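Local structure of nicotinate phosphoribosyltransferase (Saccharomyces cerevisiae, 1VLP) at residues F332-Y338 with G358-G364; F180-R185 with R217-L222; L65-F69 with Q112-T116. The protein catalyses the first step of NAD synthesis from nicotinic acid, the ATP-dependent joining of nicotinate to a phosphoribosyl group to give nicotinate ribonucleotide. All blocks are in the same frame, centred on the assembly; numbering follows the deposited sequence. Where two conformers were deposited one is given.

How the contacts relate
Contacts 1 and 2 belong to the same part of the molecule, the region of the parallel strands, with centres about 14 Å apart. They touch directly: F363 CD2 of contact 1 lies 3.4 Å from I184 CG2 of contact 2, and R185 O packs against T362 and F363. Contact 1 is also the nearer to the substrate pocket: the side chain of C337 is about 4 Å from that of R306, and G364 about 4 Å from the side chain of F189, both probable nicotinate-binding residues, whereas the side chain of L222 in contact 2 is about 10 Å from that of F189. Contact 3, in the N-terminal domain, lies across the centre of the chain, its centre about 39 Å from that of contact 1 and about 40 Å from that of contact 2.

Contact 1: residues F332-Y338 with G358-G364; sequences FSKIICY and GMLATFG
Strands 335-338 and 360-365 are the two parallel strands of a beta-alpha-beta unit. C337 approaches R306 and G364 approaches F189, both probable nicotinate-binding residues, while Y338 and F363 lie on the opposite face, toward helix 344-356. I336 N donates to L360 O at 2.8 Å, and T362 N to I336 O at 169°. Y338 N to T362 O and G364 N to Y338 O continue the pairing. Helix 344-356 makes the crossover, in keeping with the TIM-barrel relationship of this family, and G358, at positive phi, ends the helix as the C-prime residue of a Schellman motif.

The side chains of Y338 and F363 lie side by side, pointing the same way, their ring planes at 18° but slid apart until they barely overlap; Y338 CD2 approaches F363 CE1 to 3.4 Å. A361 CB meets the Y338 ring at its edge, while Y338 OH is hydrogen-bonded to T316 OG1. On the face carrying C337, T362 OG1 sits between its own N and carbonyl carbon (chi1 65°), 3.2 Å from C337 CB. Selenomethionine M359 presses CE tightly on I336 CG1 at 3.5 Å. Ahead of both strands, G358 CA lies over a face of the F332 ring, 3.8 Å from its centroid.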
loop_
_atom_site.group_PDB
_atom_site.type_symbol
_atom_site.label_atom_id
_atom_site.label_comp_id
_atom_site.label_asym_id
_atom_site.label_seq_id
_atom_site.Cartn_x
_atom_site.Cartn_y
_atom_site.Cartn_z
ATOM N N PHE A 332 14.268 -21.342 -7.783
ATOM C CA PHE A 332 14.227 -20.114 -8.562
ATOM C C PHE A 332 13.039 -20.068 -9.590
ATOM O O PHE A 332 13.093 -19.320 -10.573
ATOM C CB PHE A 332 15.614 -19.799 -9.198
ATOM C CG PHE A 332 16.724 -19.726 -8.197
ATOM C CD1 PHE A 332 16.752 -18.690 -7.257
ATOM C CD2 PHE A 332 17.710 -20.718 -8.140
ATOM C CE1 PHE A 332 17.775 -18.627 -6.312
ATOM C CE2 PHE A 332 18.721 -20.661 -7.203
ATOM C CZ PHE A 332 18.757 -19.639 -6.279
ATOM N N SER A 333 11.992 -20.847 -9.305
ATOM C CA SER A 333 10.731 -20.874 -10.063
ATOM C C SER A 333 9.817 -19.668 -9.662
ATOM O O SER A 333 9.028 -19.149 -10.486
ATOM C CB SER A 333 9.960 -22.165 -9.724
ATOM O OG SER A 333 10.602 -23.319 -10.220
ATOM N N LYS A 334 9.933 -19.259 -8.399
ATOM C CA LYS A 334 9.002 -18.285 -7.772
ATOM C C LYS A 334 9.715 -17.124 -7.010
ATOM O O LYS A 334 10.911 -17.224 -6.633
ATOM C CB LYS A 334 8.035 -19.053 -6.854
ATOM C CG LYS A 334 7.217 -20.148 -7.592
ATOM C CD LYS A 334 6.198 -19.556 -8.534
ATOM C CE LYS A 334 5.317 -20.637 -9.173
ATOM N NZ LYS A 334 4.324 -20.034 -10.125
ATOM N N ILE A 335 8.958 -16.051 -6.813
ATOM C CA ILE A 335 9.414 -14.784 -6.286
ATOM C C ILE A 335 8.914 -14.631 -4.849
ATOM O O ILE A 335 7.772 -14.963 -4.554
ATOM C CB ILE A 335 8.833 -13.560 -7.142
ATOM C CG1 ILE A 335 9.429 -13.621 -8.536
ATOM C CG2 ILE A 335 9.135 -12.225 -6.478
ATOM C CD1 ILE A 335 8.692 -12.753 -9.576
ATOM N N ILE A 336 9.774 -14.111 -3.961
ATOM C CA ILE A 336 9.349 -13.447 -2.758
ATOM C C ILE A 336 9.604 -11.950 -2.890
ATOM O O ILE A 336 10.696 -11.509 -3.213
ATOM C CB ILE A 336 10.060 -13.945 -1.447
ATOM C CG1 ILE A 336 9.870 -15.441 -1.258
ATOM C CG2 ILE A 336 9.546 -13.174 -0.253
ATOM C CD1 ILE A 336 10.546 -15.996 -0.067
ATOM N N CYS A 337 8.547 -11.191 -2.690
ATOM C CA CYS A 337 8.643 -9.730 -2.659
ATOM C C CYS A 337 8.575 -9.266 -1.186
ATOM O O CYS A 337 7.581 -9.469 -0.515
ATOM C CB CYS A 337 7.491 -9.133 -3.428
ATOM S SG CYS A 337 7.588 -7.320 -3.361
ATOM N N TYR A 338 9.673 -8.714 -0.704
ATOM C CA TYR A 338 9.811 -8.224 0.643
ATOM C C TYR A 338 9.381 -6.752 0.655
ATOM O O TYR A 338 9.917 -5.934 -0.114
ATOM C CB TYR A 338 11.267 -8.310 1.068
ATOM C CG TYR A 338 11.843 -9.713 1.041
ATOM C CD1 TYR A 338 11.751 -10.555 2.117
ATOM C CD2 TYR A 338 12.471 -10.190 -0.096
ATOM C CE1 TYR A 338 12.295 -11.821 2.072
ATOM C CE2 TYR A 338 12.996 -11.476 -0.168
ATOM C CZ TYR A 338 12.904 -12.293 0.936
ATOM O OH TYR A 338 13.449 -13.544 0.836
ATOM N N GLY A 358 16.845 -20.608 -2.592
ATOM C CA GLY A 358 16.313 -20.881 -3.922
ATOM C C GLY A 358 15.116 -20.107 -4.371
ATOM O O GLY A 358 14.249 -20.657 -5.050
HETATM N N MSE A 359 15.050 -18.843 -3.975
HETATM C CA MSE A 359 13.926 -17.974 -4.300
HETATM C C MSE A 359 14.472 -16.784 -5.049
HETATM O O MSE A 359 15.569 -16.308 -4.738
HETATM C CB MSE A 359 13.200 -17.488 -3.034
HETATM C CG MSE A 359 12.625 -18.610 -2.201
HETATM SE SE MSE A 359 11.151 -19.609 -3.098
HETATM C CE MSE A 359 9.938 -18.173 -3.374
ATOM N N LEU A 360 13.681 -16.310 -6.023
ATOM C CA LEU A 360 13.895 -15.007 -6.620
ATOM C C LEU A 360 13.340 -13.972 -5.640
ATOM O O LEU A 360 12.413 -14.284 -4.856
ATOM C CB LEU A 360 13.218 -14.883 -7.970
ATOM C CG LEU A 360 13.594 -15.945 -9.008
ATOM C CD1 LEU A 360 12.674 -15.892 -10.215
ATOM C CD2 LEU A 360 14.998 -15.767 -9.452
ATOM N N ALA A 361 13.991 -12.815 -5.602
ATOM C CA ALA A 361 13.692 -11.757 -4.637
ATOM C C ALA A 361 13.373 -10.472 -5.382
ATOM O O ALA A 361 14.029 -10.104 -6.351
ATOM C CB ALA A 361 14.822 -11.492 -3.667
ATOM N N THR A 362 12.333 -9.831 -4.908
ATOM C CA THR A 362 12.054 -8.419 -5.282
ATOM C C THR A 362 11.721 -7.683 -3.994
ATOM O O THR A 362 11.470 -8.309 -2.929
ATOM C CB THR A 362 10.939 -8.278 -6.310
ATOM O OG1 THR A 362 9.697 -8.728 -5.754
ATOM C CG2 THR A 362 11.297 -9.026 -7.570
ATOM N N PHE A 363 11.666 -6.351 -4.092
ATOM C CA PHE A 363 11.551 -5.466 -2.939
ATOM C C PHE A 363 10.636 -4.293 -3.242
ATOM O O PHE A 363 10.708 -3.731 -4.339
ATOM C CB PHE A 363 12.955 -4.947 -2.541
ATOM C CG PHE A 363 13.889 -6.048 -2.145
ATOM C CD1 PHE A 363 13.876 -6.551 -0.865
ATOM C CD2 PHE A 363 14.641 -6.706 -3.108
ATOM C CE1 PHE A 363 14.647 -7.634 -0.534
ATOM C CE2 PHE A 363 15.438 -7.801 -2.764
ATOM C CZ PHE A 363 15.431 -8.244 -1.459
ATOM N N GLY A 364 9.762 -3.957 -2.299
ATOM C CA GLY A 364 9.006 -2.692 -2.316
ATOM C C GLY A 364 9.566 -1.826 -1.199
ATOM O O GLY A 364 9.479 -2.198 -0.021
HETATM O O HOH W 1 11.404 -20.907 -6.315
#

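Contact 2: residues F180-R185 with R217-L222; sequences FDNGIR and RNKSLL
F180 packs against N218 and L221 where two helix ends meet: helix 168-181 closes in a Schellman motif with G183, at positive phi, as its C-prime residue, and the chain of 217-222 leads out of helix 215-218 into strand 222-225, an outermost strand of the parallel sheet. A backbone hydrogen bond between L221 and F186, on strand 186-188, ties the segment to that sheet.

Packing centres on the F180 ring. The side-chain amide of N218 stacks on one face, its plane 19° from that of the ring, and N218 CB stands over the ring centre, 3.9 Å from the centroid, in a CH-pi contact. The apolar touches come from L221, which slides past the ring in the opposite direction with CB 3.5 Å from F180 CD1, and from L222, whose CB meets the far end of the ring at CE1 and CZ. V211 of helix 197-213 and the ring of F186 also pack on F180.

The salt bridge and the amide bonds lie to one side of this core. R217 NH2 bonds D181 OD1 at 2.9 Å, nearly straight at 170°, using the anti lone pair of the oxygen. R217 NE donates to N218 OD1, also in the guanidinium plane, so two edge bonds fix the rotation of the guanidinium. F180 O lies over the centre of one of its faces. N218 ND2 is held by A210 O.

At the opposite end of the contact, the side chain of R185, bent at chi3, reaches across to the backbone of S220: R185 NH2 donates to S220 O at 3.0 Å and lies in the carbonyl plane, but the bond is bent (133°) and the oxygen is tilted from the guanidinium plane, while NE adds a weak bond to the same oxygen.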
loop_
_atom_site.group_PDB
_atom_site.type_symbol
_atom_site.label_atom_id
_atom_site.label_comp_id
_atom_site.label_asym_id
_atom_site.label_seq_id
_atom_site.Cartn_x
_atom_site.Cartn_y
_atom_site.Cartn_z
ATOM N N PHE A 180 21.268 -1.156 -7.124
ATOM C CA PHE A 180 21.639 -1.622 -8.450
ATOM C C PHE A 180 22.994 -2.345 -8.445
ATOM O O PHE A 180 23.140 -3.390 -9.065
ATOM C CB PHE A 180 21.672 -0.466 -9.423
ATOM C CG PHE A 180 20.345 0.193 -9.695
ATOM C CD1 PHE A 180 19.127 -0.507 -9.719
ATOM C CD2 PHE A 180 20.335 1.540 -9.959
ATOM C CE1 PHE A 180 17.968 0.159 -10.017
ATOM C CE2 PHE A 180 19.182 2.192 -10.219
ATOM C CZ PHE A 180 18.011 1.513 -10.261
ATOM N N ASP A 181 23.971 -1.838 -7.690
ATOM C CA ASP A 181 25.262 -2.565 -7.554
ATOM C C ASP A 181 25.162 -3.948 -6.970
ATOM O O ASP A 181 26.009 -4.788 -7.214
ATOM C CB ASP A 181 26.217 -1.834 -6.652
ATOM C CG ASP A 181 26.595 -0.515 -7.172
ATOM O OD1 ASP A 181 26.441 -0.252 -8.386
ATOM O OD2 ASP A 181 27.050 0.272 -6.336
ATOM N N ASN A 182 24.142 -4.165 -6.154
ATOM C CA ASN A 182 23.862 -5.461 -5.567
ATOM C C ASN A 182 22.842 -6.283 -6.351
ATOM O O ASN A 182 22.375 -7.335 -5.897
ATOM C CB ASN A 182 23.413 -5.219 -4.126
ATOM C CG ASN A 182 24.587 -4.924 -3.214
ATOM O OD1 ASN A 182 25.175 -5.838 -2.663
ATOM N ND2 ASN A 182 24.934 -3.653 -3.059
ATOM N N GLY A 183 22.526 -5.823 -7.571
ATOM C CA GLY A 183 21.576 -6.513 -8.431
ATOM C C GLY A 183 20.176 -6.658 -7.875
ATOM O O GLY A 183 19.475 -7.598 -8.213
ATOM N N ILE A 184 19.771 -5.705 -7.048
ATOM C CA ILE A 184 18.505 -5.733 -6.362
ATOM C C ILE A 184 17.375 -5.224 -7.289
ATOM O O ILE A 184 17.486 -4.135 -7.809
ATOM C CB ILE A 184 18.515 -4.895 -5.069
ATOM C CG1 ILE A 184 19.648 -5.305 -4.099
ATOM C CG2 ILE A 184 17.177 -4.945 -4.414
ATOM C CD1 ILE A 184 19.638 -6.658 -3.600
ATOM N N ARG A 185 16.321 -6.032 -7.463
ATOM C CA ARG A 185 15.144 -5.651 -8.252
ATOM C C ARG A 185 14.138 -5.054 -7.241
ATOM O O ARG A 185 13.663 -5.734 -6.315
ATOM C CB ARG A 185 14.529 -6.856 -9.009
ATOM C CG ARG A 185 15.426 -7.460 -10.024
ATOM C CD ARG A 185 14.644 -8.420 -10.899
ATOM N NE ARG A 185 14.484 -7.897 -12.245
ATOM C CZ ARG A 185 13.457 -8.166 -13.051
ATOM N NH1 ARG A 185 12.450 -8.954 -12.652
ATOM N NH2 ARG A 185 13.428 -7.624 -14.263
ATOM N N ARG A 217 22.386 -1.787 -17.484
ATOM C CA ARG A 217 22.301 -2.654 -16.320
ATOM C C ARG A 217 21.101 -2.376 -15.424
ATOM O O ARG A 217 20.413 -3.305 -14.983
ATOM C CB ARG A 217 23.570 -2.538 -15.482
ATOM C CG ARG A 217 23.579 -3.514 -14.302
ATOM C CD ARG A 217 24.740 -3.258 -13.421
ATOM N NE ARG A 217 24.507 -2.092 -12.607
ATOM C CZ ARG A 217 25.257 -1.772 -11.560
ATOM N NH1 ARG A 217 26.261 -2.572 -11.206
ATOM N NH2 ARG A 217 24.964 -0.706 -10.853
ATOM N N ASN A 218 20.807 -1.096 -15.242
ATOM C CA ASN A 218 19.920 -0.636 -14.154
ATOM C C ASN A 218 18.443 -0.636 -14.533
ATOM O O ASN A 218 17.580 -0.808 -13.681
ATOM C CB ASN A 218 20.335 0.741 -13.693
ATOM C CG ASN A 218 21.714 0.757 -13.059
ATOM O OD1 ASN A 218 22.259 -0.319 -12.731
ATOM N ND2 ASN A 218 22.271 1.945 -12.843
ATOM N N LYS A 219 18.142 -0.448 -15.827
ATOM C CA LYS A 219 16.728 -0.379 -16.240
ATOM C C LYS A 219 15.932 -1.572 -15.829
ATOM O O LYS A 219 14.801 -1.409 -15.376
ATOM C CB LYS A 219 16.592 -0.148 -17.757
ATOM C CG LYS A 219 16.824 1.288 -18.073
ATOM C CD LYS A 219 16.555 1.561 -19.574
ATOM C CE LYS A 219 16.844 3.008 -19.998
ATOM N NZ LYS A 219 16.807 3.986 -18.845
ATOM N N SER A 220 16.513 -2.763 -15.977
ATOM C CA SER A 220 15.823 -3.990 -15.624
ATOM C C SER A 220 15.787 -4.288 -14.117
ATOM O O SER A 220 15.087 -5.208 -13.686
ATOM C CB SER A 220 16.388 -5.196 -16.385
ATOM O OG SER A 220 17.708 -5.496 -16.011
ATOM N N LEU A 221 16.574 -3.568 -13.330
ATOM C CA LEU A 221 16.541 -3.729 -11.879
ATOM C C LEU A 221 15.425 -2.872 -11.227
ATOM O O LEU A 221 14.874 -3.236 -10.189
ATOM C CB LEU A 221 17.924 -3.371 -11.295
ATOM C CG LEU A 221 19.096 -4.213 -11.838
ATOM C CD1 LEU A 221 20.399 -3.783 -11.251
ATOM C CD2 LEU A 221 18.899 -5.699 -11.603
ATOM N N LEU A 222 15.155 -1.707 -11.805
ATOM C CA LEU A 222 14.063 -0.872 -11.334
ATOM C C LEU A 222 12.755 -1.447 -11.938
ATOM O O LEU A 222 12.508 -1.382 -13.154
ATOM C CB LEU A 222 14.273 0.590 -11.728
ATOM C CG LEU A 222 13.078 1.450 -11.347
ATOM C CD1 LEU A 222 12.918 1.514 -9.801
ATOM C CD2 LEU A 222 13.164 2.806 -11.912
HETATM O O HOH W 2 28.029 -3.765 -8.752
#

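Contact 3: residues L65-F69 with Q112-T116; sequences LKEQF and QISFT
F115 reaches from strand 113-120 to helix 59-71 and lays one face of its ring against F69. Its CG is anti to the backbone N (chi1 173°), which carries the ring out from the strand toward the helix. Beyond CB, F115 CG lies 3.8 Å from F69 CE2. Along the CD2 side the contact tightens: F115 CD2 comes to 3.5 Å from F69 CE2 and almost as near to F69 CD2. The next atom, F115 CE2, touches both F69 CE2 and L65 CB, the latter at 3.9 Å, and K66 N stands at the ring edge, close to its plane. At the tip, F115 CZ meets L65 CB at 4.0 Å. The ring thus spans one helical turn, from L65 to F69.

The two phenylalanine side chains cross at about a right angle, with ring planes 57° apart, an oblique pairing; F69 CE2 lies over the F115 face, toward its rim. L65 O, which accepts the helical bond from F69 N, also lies over a face of the F69 ring. Nearer the start of the strand, I113 CD1 adds an apolar touch to F69 CB at 4.1 Å. An alanine in place of F115 would probably open a gap between helix and strand, leaving L65 CB and the CE2 side of F69 without the ring they pack against on this side.

No hydrogen bond joins the two segments; helix segment 65-69 and strand segment 113-116 run nearly antiparallel, at 171°. Strand 113-120 is an outermost strand of the antiparallel sheet, paired with strand 126-134, whose I131 touches I113 and F115, while helix 144-159 packs on L65 and F69.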
loop_
_atom_site.group_PDB
_atom_site.type_symbol
_atom_site.label_atom_id
_atom_site.label_comp_id
_atom_site.label_asym_id
_atom_site.label_seq_id
_atom_site.Cartn_x
_atom_site.Cartn_y
_atom_site.Cartn_z
ATOM N N LEU A 65 -6.660 20.540 5.704
ATOM C CA LEU A 65 -7.138 19.190 5.424
ATOM C C LEU A 65 -8.586 19.177 5.003
ATOM O O LEU A 65 -8.961 18.460 4.078
ATOM C CB LEU A 65 -6.905 18.259 6.627
ATOM C CG LEU A 65 -5.435 17.774 6.739
ATOM C CD1 LEU A 65 -5.259 17.104 8.140
ATOM C CD2 LEU A 65 -5.046 16.854 5.654
ATOM N N LYS A 66 -9.426 19.916 5.701
ATOM C CA LYS A 66 -10.845 19.950 5.370
ATOM C C LYS A 66 -11.016 20.388 3.890
ATOM O O LYS A 66 -11.767 19.769 3.120
ATOM C CB LYS A 66 -11.573 20.918 6.325
ATOM C CG LYS A 66 -12.982 21.103 6.056
ATOM C CD LYS A 66 -13.695 21.837 7.203
ATOM C CE LYS A 66 -15.098 22.287 6.761
ATOM N NZ LYS A 66 -15.907 21.163 6.248
ATOM N N GLU A 67 -10.279 21.433 3.514
ATOM C CA GLU A 67 -10.284 21.905 2.133
ATOM C C GLU A 67 -9.799 20.852 1.126
ATOM O O GLU A 67 -10.462 20.567 0.129
ATOM C CB GLU A 67 -9.516 23.221 2.038
ATOM C CG GLU A 67 -9.578 23.877 0.689
ATOM C CD GLU A 67 -9.142 25.325 0.795
ATOM O OE1 GLU A 67 -7.927 25.561 0.918
ATOM O OE2 GLU A 67 -10.004 26.230 0.787
ATOM N N GLN A 68 -8.639 20.267 1.393
ATOM C CA GLN A 68 -8.013 19.274 0.540
ATOM C C GLN A 68 -8.885 18.014 0.354
ATOM O O GLN A 68 -9.007 17.474 -0.741
ATOM C CB GLN A 68 -6.597 18.951 1.045
ATOM C CG GLN A 68 -5.617 20.096 0.918
ATOM C CD GLN A 68 -5.213 20.427 -0.494
ATOM O OE1 GLN A 68 -5.084 19.549 -1.321
ATOM N NE2 GLN A 68 -4.983 21.695 -0.758
ATOM N N PHE A 69 -9.526 17.575 1.437
ATOM C CA PHE A 69 -10.416 16.446 1.341
ATOM C C PHE A 69 -11.567 16.784 0.409
ATOM O O PHE A 69 -11.985 15.933 -0.381
ATOM C CB PHE A 69 -10.980 16.028 2.698
ATOM C CG PHE A 69 -9.969 15.453 3.680
ATOM C CD1 PHE A 69 -8.643 15.150 3.338
ATOM C CD2 PHE A 69 -10.361 15.230 4.994
ATOM C CE1 PHE A 69 -7.765 14.587 4.266
ATOM C CE2 PHE A 69 -9.482 14.698 5.927
ATOM C CZ PHE A 69 -8.180 14.396 5.568
ATOM N N GLN A 112 -18.972 10.304 2.214
ATOM C CA GLN A 112 -18.122 9.185 2.642
ATOM C C GLN A 112 -17.187 9.481 3.817
ATOM O O GLN A 112 -16.913 8.576 4.601
ATOM C CB GLN A 112 -17.266 8.679 1.496
ATOM C CG GLN A 112 -17.748 7.389 0.876
ATOM C CD GLN A 112 -19.120 7.525 0.245
ATOM O OE1 GLN A 112 -20.123 7.202 0.882
ATOM N NE2 GLN A 112 -19.171 7.986 -1.012
ATOM N N ILE A 113 -16.637 10.698 3.891
ATOM C CA ILE A 113 -15.667 11.035 4.959
ATOM C C ILE A 113 -16.364 11.716 6.114
ATOM O O ILE A 113 -17.092 12.711 5.910
ATOM C CB ILE A 113 -14.535 11.967 4.455
ATOM C CG1 ILE A 113 -13.864 11.368 3.231
ATOM C CG2 ILE A 113 -13.545 12.241 5.544
ATOM C CD1 ILE A 113 -12.786 12.294 2.606
ATOM N N SER A 114 -16.155 11.171 7.304
ATOM C CA SER A 114 -16.534 11.825 8.519
ATOM C C SER A 114 -15.247 12.227 9.202
ATOM O O SER A 114 -14.570 11.390 9.702
ATOM C CB SER A 114 -17.281 10.860 9.433
ATOM O OG SER A 114 -17.524 11.455 10.705
ATOM N N PHE A 115 -14.929 13.520 9.157
ATOM C CA PHE A 115 -13.678 14.087 9.696
ATOM C C PHE A 115 -14.014 15.112 10.772
ATOM O O PHE A 115 -14.685 16.137 10.519
ATOM C CB PHE A 115 -12.901 14.711 8.532
ATOM C CG PHE A 115 -11.680 15.474 8.921
ATOM C CD1 PHE A 115 -10.871 15.095 10.016
ATOM C CD2 PHE A 115 -11.313 16.599 8.182
ATOM C CE1 PHE A 115 -9.705 15.792 10.309
ATOM C CE2 PHE A 115 -10.156 17.315 8.490
ATOM C CZ PHE A 115 -9.354 16.924 9.563
ATOM N N THR A 116 -13.654 14.757 11.999
ATOM C CA THR A 116 -13.755 15.620 13.150
ATOM C C THR A 116 -12.358 15.720 13.795
ATOM O O THR A 116 -11.409 14.975 13.479
ATOM C CB THR A 116 -14.800 15.071 14.167
ATOM O OG1 THR A 116 -14.443 13.750 14.562
ATOM C CG2 THR A 116 -16.163 15.017 13.544
#